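Local coordinates for sesquisabinene B synthase 2 (PDB 6A2A), which probably converts farnesyl diphosphate into the sesquiterpene sesquisabinene B in a magnesium- or manganese-dependent cyclisation, as a plant class I terpene synthase, at residues A[275-280]-A[316-321]; A[37-42]-A[281-286]; A[312-317]-A[351-356]. All blocks are in the same frame, centred on the assembly; numbering follows the deposited sequence.

Overall arrangement
All three contacts lie on the same side of the chain's centre. Contacts 1 and 3 share helix 299-321 of the all-helical terpene synthase metal-binding domain; their centres are about 8 Å apart, both include Asp316 and Asp317, and Val318 of contact 1 packs on Pro353 of contact 3. Contact 2, its centre about 14 Å from that of contact 1 and 16 Å from that of contact 3, uses the preceding helix, 281-292. Along the chain contacts 1 and 2 interleave, whereas contact 2 closes before contact 3 opens. Contacts 1 and 3 thus pack around the part of helix 299-321 that carries the aspartate-rich motif, while contact 2 ties the N-terminal segment to the neighbouring helix.

Contact 1: A[275-280]-A[316-321]; sequences MPFARN and DDVYDV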
loop_
_atom_site.group_PDB
_atom_site.type_symbol
_atom_site.label_atom_id
_atom_site.label_comp_id
_atom_site.label_asym_id
_atom_site.label_seq_id
_atom_site.Cartn_x
_atom_site.Cartn_y
_atom_site.Cartn_z
ATOM N N MET A 275 8.252 15.199 7.551
ATOM C CA MET A 275 8.092 16.669 7.425
ATOM C C MET A 275 8.287 17.259 8.816
ATOM O O MET A 275 7.889 16.683 9.788
ATOM C CB MET A 275 6.701 17.068 6.940
ATOM C CG MET A 275 6.332 16.497 5.611
ATOM S SD MET A 275 7.414 16.996 4.293
ATOM C CE MET A 275 8.633 15.698 4.154
ATOM N N PRO A 276 8.839 18.465 8.898
ATOM C CA PRO A 276 9.000 19.085 10.188
ATOM C C PRO A 276 7.715 19.770 10.676
ATOM O O PRO A 276 7.784 20.834 11.261
ATOM C CB PRO A 276 10.125 20.113 9.906
ATOM C CG PRO A 276 9.900 20.501 8.510
ATOM C CD PRO A 276 9.443 19.232 7.792
ATOM N N PHE A 277 6.562 19.141 10.431
ATOM C CA PHE A 277 5.275 19.545 10.989
ATOM C C PHE A 277 4.372 18.297 11.033
ATOM O O PHE A 277 4.804 17.157 10.600
ATOM C CB PHE A 277 4.715 20.736 10.194
ATOM C CG PHE A 277 4.876 20.618 8.691
ATOM C CD1 PHE A 277 4.044 19.802 7.941
ATOM C CD2 PHE A 277 5.909 21.275 8.021
ATOM C CE1 PHE A 277 4.202 19.672 6.570
ATOM C CE2 PHE A 277 6.078 21.125 6.650
ATOM C CZ PHE A 277 5.228 20.336 5.919
ATOM N N ALA A 278 3.151 18.471 11.550
ATOM C CA ALA A 278 2.064 17.405 11.493
ATOM C C ALA A 278 2.474 16.115 12.245
ATOM O O ALA A 278 2.116 14.910 11.861
ATOM C CB ALA A 278 1.649 17.128 10.066
ATOM N N ARG A 279 3.170 16.363 13.357
ATOM C CA ARG A 279 3.335 15.378 14.447
ATOM C C ARG A 279 1.984 14.739 14.808
ATOM O O ARG A 279 0.966 15.421 14.983
ATOM C CB ARG A 279 3.916 16.034 15.702
ATOM C CG ARG A 279 4.451 15.035 16.717
ATOM C CD ARG A 279 5.198 15.695 17.854
ATOM N NE ARG A 279 4.402 16.679 18.578
ATOM C CZ ARG A 279 3.843 16.495 19.780
ATOM N NH1 ARG A 279 3.289 17.524 20.405
ATOM N NH2 ARG A 279 3.820 15.295 20.345
ATOM N N ASN A 280 1.998 13.425 14.854
ATOM C CA ASN A 280 0.827 12.623 15.142
ATOM C C ASN A 280 -0.324 12.758 14.142
ATOM O O ASN A 280 -1.398 12.349 14.412
ATOM C CB ASN A 280 0.331 12.873 16.547
ATOM C CG ASN A 280 1.303 12.393 17.599
ATOM O OD1 ASN A 280 1.881 11.366 17.478
ATOM N ND2 ASN A 280 1.475 13.161 18.608
ATOM N N ASP A 316 -3.023 21.578 6.180
ATOM C CA ASP A 316 -3.408 22.671 7.035
ATOM C C ASP A 316 -2.101 23.273 7.591
ATOM O O ASP A 316 -1.906 24.425 7.500
ATOM C CB ASP A 316 -4.249 22.138 8.152
ATOM C CG ASP A 316 -4.768 23.192 9.066
ATOM O OD1 ASP A 316 -5.114 24.256 8.660
ATOM O OD2 ASP A 316 -4.887 22.901 10.219
ATOM N N ASP A 317 -1.216 22.452 8.132
ATOM C CA ASP A 317 0.067 22.921 8.638
ATOM C C ASP A 317 0.914 23.591 7.538
ATOM O O ASP A 317 1.549 24.565 7.763
ATOM C CB ASP A 317 0.852 21.819 9.316
ATOM C CG ASP A 317 0.263 21.405 10.632
ATOM O OD1 ASP A 317 -0.578 22.048 11.168
ATOM O OD2 ASP A 317 0.654 20.424 11.161
ATOM N N VAL A 318 0.883 23.056 6.330
ATOM C CA VAL A 318 1.614 23.660 5.224
ATOM C C VAL A 318 1.142 25.098 4.997
ATOM O O VAL A 318 1.915 25.970 4.805
ATOM C CB VAL A 318 1.442 22.875 3.918
ATOM C CG1 VAL A 318 1.942 23.664 2.741
ATOM C CG2 VAL A 318 2.142 21.534 4.010
ATOM N N TYR A 319 -0.162 25.286 5.003
ATOM C CA TYR A 319 -0.754 26.578 4.805
ATOM C C TYR A 319 -0.613 27.489 6.012
ATOM O O TYR A 319 -0.368 28.643 5.878
ATOM C CB TYR A 319 -2.209 26.460 4.389
ATOM C CG TYR A 319 -2.385 26.216 2.903
ATOM C CD1 TYR A 319 -2.031 25.019 2.331
ATOM C CD2 TYR A 319 -2.925 27.171 2.080
ATOM C CE1 TYR A 319 -2.193 24.807 0.979
ATOM C CE2 TYR A 319 -3.095 26.966 0.737
ATOM C CZ TYR A 319 -2.736 25.779 0.181
ATOM O OH TYR A 319 -2.872 25.579 -1.143
ATOM N N ASP A 320 -0.699 26.936 7.195
ATOM C CA ASP A 320 -0.636 27.752 8.377
ATOM C C ASP A 320 0.735 28.028 8.948
ATOM O O ASP A 320 1.006 29.098 9.391
ATOM C CB ASP A 320 -1.452 27.123 9.471
ATOM C CG ASP A 320 -2.145 28.121 10.268
ATOM O OD1 ASP A 320 -3.160 28.587 9.788
ATOM O OD2 ASP A 320 -1.682 28.489 11.334
ATOM N N VAL A 321 1.568 27.011 8.990
ATOM C CA VAL A 321 2.839 27.141 9.605
ATOM C C VAL A 321 4.042 26.732 8.786
ATOM O O VAL A 321 4.945 26.170 9.308
ATOM C CB VAL A 321 2.865 26.410 10.962
ATOM C CG1 VAL A 321 1.983 27.095 11.962
ATOM C CG2 VAL A 321 2.444 24.981 10.828
#
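Phe277 and Ala278, in the loop before helix 281-292, pack against Asp317 and Val318 near the end of helix 299-321. The helical segment reads DDVYD, the aspartate-rich DDxxD motif of class I terpene synthases. Asp316 and Asp320 are magnesium ligands in this protein, with Glu394 a further ligand of the same ion, although no metal occupies the site here.

Followed outward, the Phe277 side chain meets first the acid and then the valine. Its CB lies 4.1 Å from Asp317 CB. The first torsion, chi1 42°, sets CG between the backbone N and the carbonyl carbon, and from there CD1 comes to 4.0 Å from the same Asp317 CB. Further along the ring, CE1 reaches Val318 CG2 at 3.8 Å, and CZ is equally near that methyl. Both neighbours approach the ring obliquely, while within the loop Met275 CB sits 3.6 Å above one ring face, displaced toward the rim. The ring and the Asp317 carboxylate are nearly perpendicular, their planes 85° apart, and the two side chains run past one another in opposite directions. Phe277 therefore uses the methylene of the acid as an apolar surface, and its ring also meets that of Tyr322.

Val318, the buried member of the group, continues onto Pro353 of helix 348-372. Asp317 holds CG opposite its carbonyl carbon (chi1 -71°). Its OD2 lies 3.6 Å from Ala278 CB and, closer still, 3.2 Å from Ala278 N.

Contact 2: A[37-42]-A[281-286]; sequences NLWDYE and GLIQSY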
loop_
_atom_site.group_PDB
_atom_site.type_symbol
_atom_site.label_atom_id
_atom_site.label_comp_id
_atom_site.label_asym_id
_atom_site.label_seq_id
_atom_site.Cartn_x
_atom_site.Cartn_y
_atom_site.Cartn_z
ATOM N N ASN A 37 6.282 10.512 17.918
ATOM C CA ASN A 37 4.848 10.449 17.846
ATOM C C ASN A 37 4.328 9.686 19.051
ATOM O O ASN A 37 5.071 9.146 19.813
ATOM C CB ASN A 37 4.415 9.788 16.553
ATOM C CG ASN A 37 4.800 10.596 15.341
ATOM O OD1 ASN A 37 4.564 11.769 15.289
ATOM N ND2 ASN A 37 5.401 9.966 14.391
ATOM N N LEU A 38 3.027 9.566 19.167
ATOM C CA LEU A 38 2.424 8.886 20.300
ATOM C C LEU A 38 2.902 7.464 20.473
ATOM O O LEU A 38 3.098 7.023 21.567
ATOM C CB LEU A 38 0.913 8.917 20.187
ATOM C CG LEU A 38 0.284 10.298 20.253
ATOM C CD1 LEU A 38 -1.182 10.187 19.956
ATOM C CD2 LEU A 38 0.492 10.920 21.621
ATOM N N TRP A 39 3.037 6.760 19.361
ATOM C CA TRP A 39 3.563 5.427 19.292
ATOM C C TRP A 39 4.484 5.388 18.081
ATOM O O TRP A 39 4.259 6.037 17.141
ATOM C CB TRP A 39 2.460 4.418 19.121
ATOM C CG TRP A 39 1.572 4.355 20.258
ATOM C CD1 TRP A 39 1.768 3.684 21.378
ATOM C CD2 TRP A 39 0.318 5.014 20.392
ATOM N NE1 TRP A 39 0.731 3.867 22.227
ATOM C CE2 TRP A 39 -0.179 4.690 21.637
ATOM C CE3 TRP A 39 -0.424 5.840 19.574
ATOM C CZ2 TRP A 39 -1.371 5.170 22.091
ATOM C CZ3 TRP A 39 -1.590 6.311 20.014
ATOM C CH2 TRP A 39 -2.071 5.978 21.252
ATOM N N ASP A 40 5.518 4.597 18.137
ATOM C CA ASP A 40 6.396 4.485 17.026
ATOM C C ASP A 40 5.734 3.590 15.994
ATOM O O ASP A 40 5.004 2.725 16.348
ATOM C CB ASP A 40 7.760 4.006 17.527
ATOM C CG ASP A 40 8.277 2.840 16.789
ATOM O OD1 ASP A 40 8.827 3.029 15.683
ATOM O OD2 ASP A 40 8.144 1.729 17.321
ATOM N N TYR A 41 5.981 3.818 14.722
ATOM C CA TYR A 41 5.330 3.028 13.691
ATOM C C TYR A 41 5.578 1.513 13.657
ATOM O O TYR A 41 4.712 0.785 13.237
ATOM C CB TYR A 41 5.530 3.624 12.324
ATOM C CG TYR A 41 5.057 5.057 12.206
ATOM C CD1 TYR A 41 3.777 5.409 12.514
ATOM C CD2 TYR A 41 5.897 6.036 11.769
ATOM C CE1 TYR A 41 3.354 6.684 12.407
ATOM C CE2 TYR A 41 5.481 7.308 11.672
ATOM C CZ TYR A 41 4.207 7.631 11.993
ATOM O OH TYR A 41 3.834 8.910 11.873
ATOM N N GLU A 42 6.752 1.060 14.085
ATOM C CA GLU A 42 7.052 -0.389 14.078
ATOM C C GLU A 42 6.215 -1.034 15.183
ATOM O O GLU A 42 5.737 -2.160 15.045
ATOM C CB GLU A 42 8.571 -0.655 14.203
ATOM C CG GLU A 42 9.101 -0.838 15.630
ATOM C CD GLU A 42 10.473 -1.496 15.807
ATOM O OE1 GLU A 42 11.378 -0.859 16.422
ATOM O OE2 GLU A 42 10.633 -2.663 15.375
ATOM N N GLY A 281 -0.068 13.319 12.982
ATOM C CA GLY A 281 -1.096 13.486 11.992
ATOM C C GLY A 281 -1.830 12.218 11.594
ATOM O O GLY A 281 -3.008 12.183 11.525
ATOM N N LEU A 282 -1.080 11.179 11.339
ATOM C CA LEU A 282 -1.666 9.936 10.909
ATOM C C LEU A 282 -2.463 9.271 12.014
ATOM O O LEU A 282 -3.573 8.891 11.832
ATOM C CB LEU A 282 -0.591 9.001 10.413
ATOM C CG LEU A 282 -0.971 7.680 9.766
ATOM C CD1 LEU A 282 -1.234 6.666 10.820
ATOM C CD2 LEU A 282 -2.110 7.717 8.791
ATOM N N ILE A 283 -1.847 9.136 13.166
ATOM C CA ILE A 283 -2.511 8.476 14.263
ATOM C C ILE A 283 -3.763 9.219 14.720
ATOM O O ILE A 283 -4.761 8.637 14.941
ATOM C CB ILE A 283 -1.562 8.099 15.413
ATOM C CG1 ILE A 283 -2.295 7.315 16.454
ATOM C CG2 ILE A 283 -1.039 9.270 16.161
ATOM C CD1 ILE A 283 -2.615 5.929 16.008
ATOM N N GLN A 284 -3.687 10.520 14.805
ATOM C CA GLN A 284 -4.821 11.290 15.199
ATOM C C GLN A 284 -5.952 11.201 14.170
ATOM O O GLN A 284 -7.082 11.096 14.534
ATOM C CB GLN A 284 -4.415 12.711 15.538
ATOM C CG GLN A 284 -3.544 12.650 16.776
ATOM C CD GLN A 284 -3.269 13.923 17.525
ATOM O OE1 GLN A 284 -3.141 13.879 18.715
ATOM N NE2 GLN A 284 -3.108 15.021 16.838
ATOM N N SER A 285 -5.608 11.180 12.895
ATOM C CA SER A 285 -6.633 11.059 11.878
ATOM C C SER A 285 -7.343 9.717 12.023
ATOM O O SER A 285 -8.516 9.627 11.950
ATOM C CB SER A 285 -6.067 11.160 10.471
ATOM O OG SER A 285 -7.043 10.883 9.528
ATOM N N TYR A 286 -6.565 8.682 12.218
ATOM C CA TYR A 286 -7.119 7.358 12.366
ATOM C C TYR A 286 -7.999 7.278 13.614
ATOM O O TYR A 286 -9.074 6.775 13.558
ATOM C CB TYR A 286 -6.055 6.251 12.324
ATOM C CG TYR A 286 -6.662 4.866 12.383
ATOM C CD1 TYR A 286 -7.377 4.356 11.342
ATOM C CD2 TYR A 286 -6.569 4.112 13.512
ATOM C CE1 TYR A 286 -7.966 3.112 11.414
ATOM C CE2 TYR A 286 -7.148 2.887 13.594
ATOM C CZ TYR A 286 -7.855 2.380 12.548
ATOM O OH TYR A 286 -8.417 1.150 12.680
HETATM O O HOH W 1 1.412 9.958 13.150
#
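Ile283, on the first turn of helix 281-292, fills the angle between Leu38 and Trp39 of the chain entering helix 41-50. This is an apolar junction between the N-terminal segment and the metal-binding domain of a plant terpene synthase.

At the start of the helical segment, Gly281 O accepts the amide of Ser285. Leu282 starts toward the N-terminal segment without touching it and also packs on Ile260 and Ala310. Ile283 supplies the main contact through two branches. Its CG2 touches Leu38 CD1 at 3.9 Å, the two side chains crossing at about a right angle. With chi1 -175°, CG1 extends opposite the backbone N and meets the indole at the edge, near its plane, 3.8 Å from Trp39 CZ3. Leu38 CB sits 3.3 Å above the Trp39 ring plane, toward its rim, within the same segment. A water lies 2.9 Å from Tyr41 OH and accepts a weak bond from Ile283 N at 3.4 Å. Gln284 adds a looser approach, with OE1 4.4 Å from Leu38 CD1. Further on, Ser285 OG bonds to Ala306 O and Tyr286 OH to Glu259 OE1.

Between the two segments the fit thus rests on Ile283 carbons against a leucine methyl and an indole edge, with one weakly held bridging water. The direct polar tie lies just outside, where Asn280 bonds through OD1 to Leu38 N and through N to Asn37 OD1.

Contact 3: A[312-317]-A[351-356]; sequences ITTIDD and RMPLLT
This is a small, buried apolar contact between two helices, 299-321 and 348-372, inside the metal-binding domain. Its focus is Pro353, which meets Thr314 and Ile315; 110 Å² are buried in all, and the closest CA pair, Ile315 and Pro353, is 6.6 Å apart.

The proline ring is approached by two neighbouring side chains. Thr314 brings its methyl, with CG2 4.1 Å from Pro353 CG, and the two side chains cross at about a right angle. With OG1 beside the backbone N (chi1 -61°), the methyl CG2 falls opposite that N and faces the proline, while OG1 bonds back to Ala310 O within its own helix. Ile315 crosses the proline at a slant: its CG1 is 4.2 Å from Pro353 CB, and its CD1 extends to 3.9 Å from Pro353 O. Ile315 also packs on Trp384 and Phe331.

Lacking an amide hydrogen, Pro353 makes no bond to the preceding turn, and helix 348-372 is kinked there. Met352 O, just before the proline, accepts Thr356 N and Thr356 OG1 from the next turn; the hydroxyl lies 3.0 Å from Met352 O and stands 43° out of the carbonyl plane. Tyr366 of the second subunit makes a weak bond to Met352 O through its OH and packs on Leu355.

Such close helix-to-helix packing belongs to the alpha-helical class I terpene synthase fold, here just before the DDxxD motif that begins at the magnesium-binding Asp316.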
loop_
_atom_site.group_PDB
_atom_site.type_symbol
_atom_site.label_atom_id
_atom_site.label_comp_id
_atom_site.label_asym_id
_atom_site.label_seq_id
_atom_site.Cartn_x
_atom_site.Cartn_y
_atom_site.Cartn_z
ATOM N N ILE A 312 -5.311 16.300 5.272
ATOM C CA ILE A 312 -5.929 17.580 5.708
ATOM C C ILE A 312 -5.079 18.190 6.822
ATOM O O ILE A 312 -4.693 19.352 6.703
ATOM C CB ILE A 312 -7.403 17.388 6.115
ATOM C CG1 ILE A 312 -8.253 17.097 4.888
ATOM C CG2 ILE A 312 -7.937 18.579 6.880
ATOM C CD1 ILE A 312 -9.633 16.621 5.211
ATOM N N THR A 313 -4.689 17.384 7.833
ATOM C CA THR A 313 -3.871 17.828 8.955
ATOM C C THR A 313 -2.525 18.366 8.449
ATOM O O THR A 313 -2.089 19.497 8.834
ATOM C CB THR A 313 -3.691 16.709 9.995
ATOM O OG1 THR A 313 -5.012 16.412 10.458
ATOM C CG2 THR A 313 -2.779 17.116 11.138
ATOM N N THR A 314 -1.900 17.635 7.521
ATOM C CA THR A 314 -0.627 17.993 7.009
ATOM C C THR A 314 -0.664 19.277 6.180
ATOM O O THR A 314 0.212 20.183 6.385
ATOM C CB THR A 314 -0.083 16.877 6.128
ATOM O OG1 THR A 314 0.034 15.736 6.978
ATOM C CG2 THR A 314 1.261 17.217 5.547
ATOM N N ILE A 315 -1.637 19.366 5.301
ATOM C CA ILE A 315 -1.755 20.493 4.428
ATOM C C ILE A 315 -2.240 21.761 5.144
ATOM O O ILE A 315 -1.892 22.823 4.798
ATOM C CB ILE A 315 -2.478 20.127 3.149
ATOM C CG1 ILE A 315 -1.648 19.063 2.414
ATOM C CG2 ILE A 315 -2.716 21.332 2.297
ATOM C CD1 ILE A 315 -2.344 18.444 1.241
ATOM N N ASP A 316 -3.023 21.578 6.180
ATOM C CA ASP A 316 -3.408 22.671 7.035
ATOM C C ASP A 316 -2.101 23.273 7.591
ATOM O O ASP A 316 -1.906 24.425 7.500
ATOM C CB ASP A 316 -4.249 22.138 8.152
ATOM C CG ASP A 316 -4.768 23.192 9.066
ATOM O OD1 ASP A 316 -5.114 24.256 8.660
ATOM O OD2 ASP A 316 -4.887 22.901 10.219
ATOM N N ASP A 317 -1.216 22.452 8.132
ATOM C CA ASP A 317 0.067 22.921 8.638
ATOM C C ASP A 317 0.914 23.591 7.538
ATOM O O ASP A 317 1.549 24.565 7.763
ATOM C CB ASP A 317 0.852 21.819 9.316
ATOM C CG ASP A 317 0.263 21.405 10.632
ATOM O OD1 ASP A 317 -0.578 22.048 11.168
ATOM O OD2 ASP A 317 0.654 20.424 11.161
ATOM N N ARG A 351 6.305 20.267 -1.655
ATOM C CA ARG A 351 6.060 19.441 -2.815
ATOM C C ARG A 351 5.596 18.022 -2.415
ATOM O O ARG A 351 4.724 17.452 -3.103
ATOM C CB ARG A 351 7.331 19.295 -3.661
ATOM C CG ARG A 351 7.077 18.923 -5.109
ATOM C CD ARG A 351 8.340 18.667 -5.923
ATOM N NE ARG A 351 9.384 19.633 -5.649
ATOM C CZ ARG A 351 10.690 19.428 -5.776
ATOM N NH1 ARG A 351 11.154 18.382 -6.454
ATOM N NH2 ARG A 351 11.524 20.274 -5.192
ATOM N N MET A 352 6.139 17.483 -1.357
ATOM C CA MET A 352 5.812 16.071 -0.948
ATOM C C MET A 352 4.353 15.990 -0.469
ATOM O O MET A 352 3.561 15.162 -0.985
ATOM C CB MET A 352 6.841 15.537 0.038
ATOM C CG MET A 352 8.152 15.149 -0.690
ATOM S SD MET A 352 9.449 14.596 0.381
ATOM C CE MET A 352 8.652 13.164 1.109
ATOM N N PRO A 353 3.914 16.900 0.426
ATOM C CA PRO A 353 2.463 16.959 0.711
ATOM C C PRO A 353 1.586 17.149 -0.527
ATOM O O PRO A 353 0.481 16.568 -0.647
ATOM C CB PRO A 353 2.343 18.169 1.644
ATOM C CG PRO A 353 3.692 18.207 2.363
ATOM C CD PRO A 353 4.654 17.822 1.263
ATOM N N LEU A 354 1.976 18.021 -1.424
ATOM C CA LEU A 354 1.196 18.295 -2.596
ATOM C C LEU A 354 1.013 17.011 -3.416
ATOM O O LEU A 354 -0.103 16.658 -3.834
ATOM C CB LEU A 354 1.864 19.365 -3.456
ATOM C CG LEU A 354 1.252 19.600 -4.836
ATOM C CD1 LEU A 354 -0.139 20.139 -4.716
ATOM C CD2 LEU A 354 2.093 20.586 -5.633
ATOM N N LEU A 355 2.115 16.368 -3.705
ATOM C CA LEU A 355 2.054 15.237 -4.599
ATOM C C LEU A 355 1.415 14.038 -3.889
ATOM O O LEU A 355 0.790 13.174 -4.553
ATOM C CB LEU A 355 3.462 14.873 -5.078
ATOM C CG LEU A 355 4.071 15.859 -6.080
ATOM C CD1 LEU A 355 5.527 15.508 -6.378
ATOM C CD2 LEU A 355 3.246 15.927 -7.351
ATOM N N THR A 356 1.520 13.967 -2.566
ATOM C CA THR A 356 0.795 12.913 -1.849
ATOM C C THR A 356 -0.717 13.153 -1.902
ATOM O O THR A 356 -1.491 12.227 -2.080
ATOM C CB THR A 356 1.338 12.736 -0.443
ATOM O OG1 THR A 356 2.726 12.368 -0.492
ATOM C CG2 THR A 356 0.531 11.707 0.321
#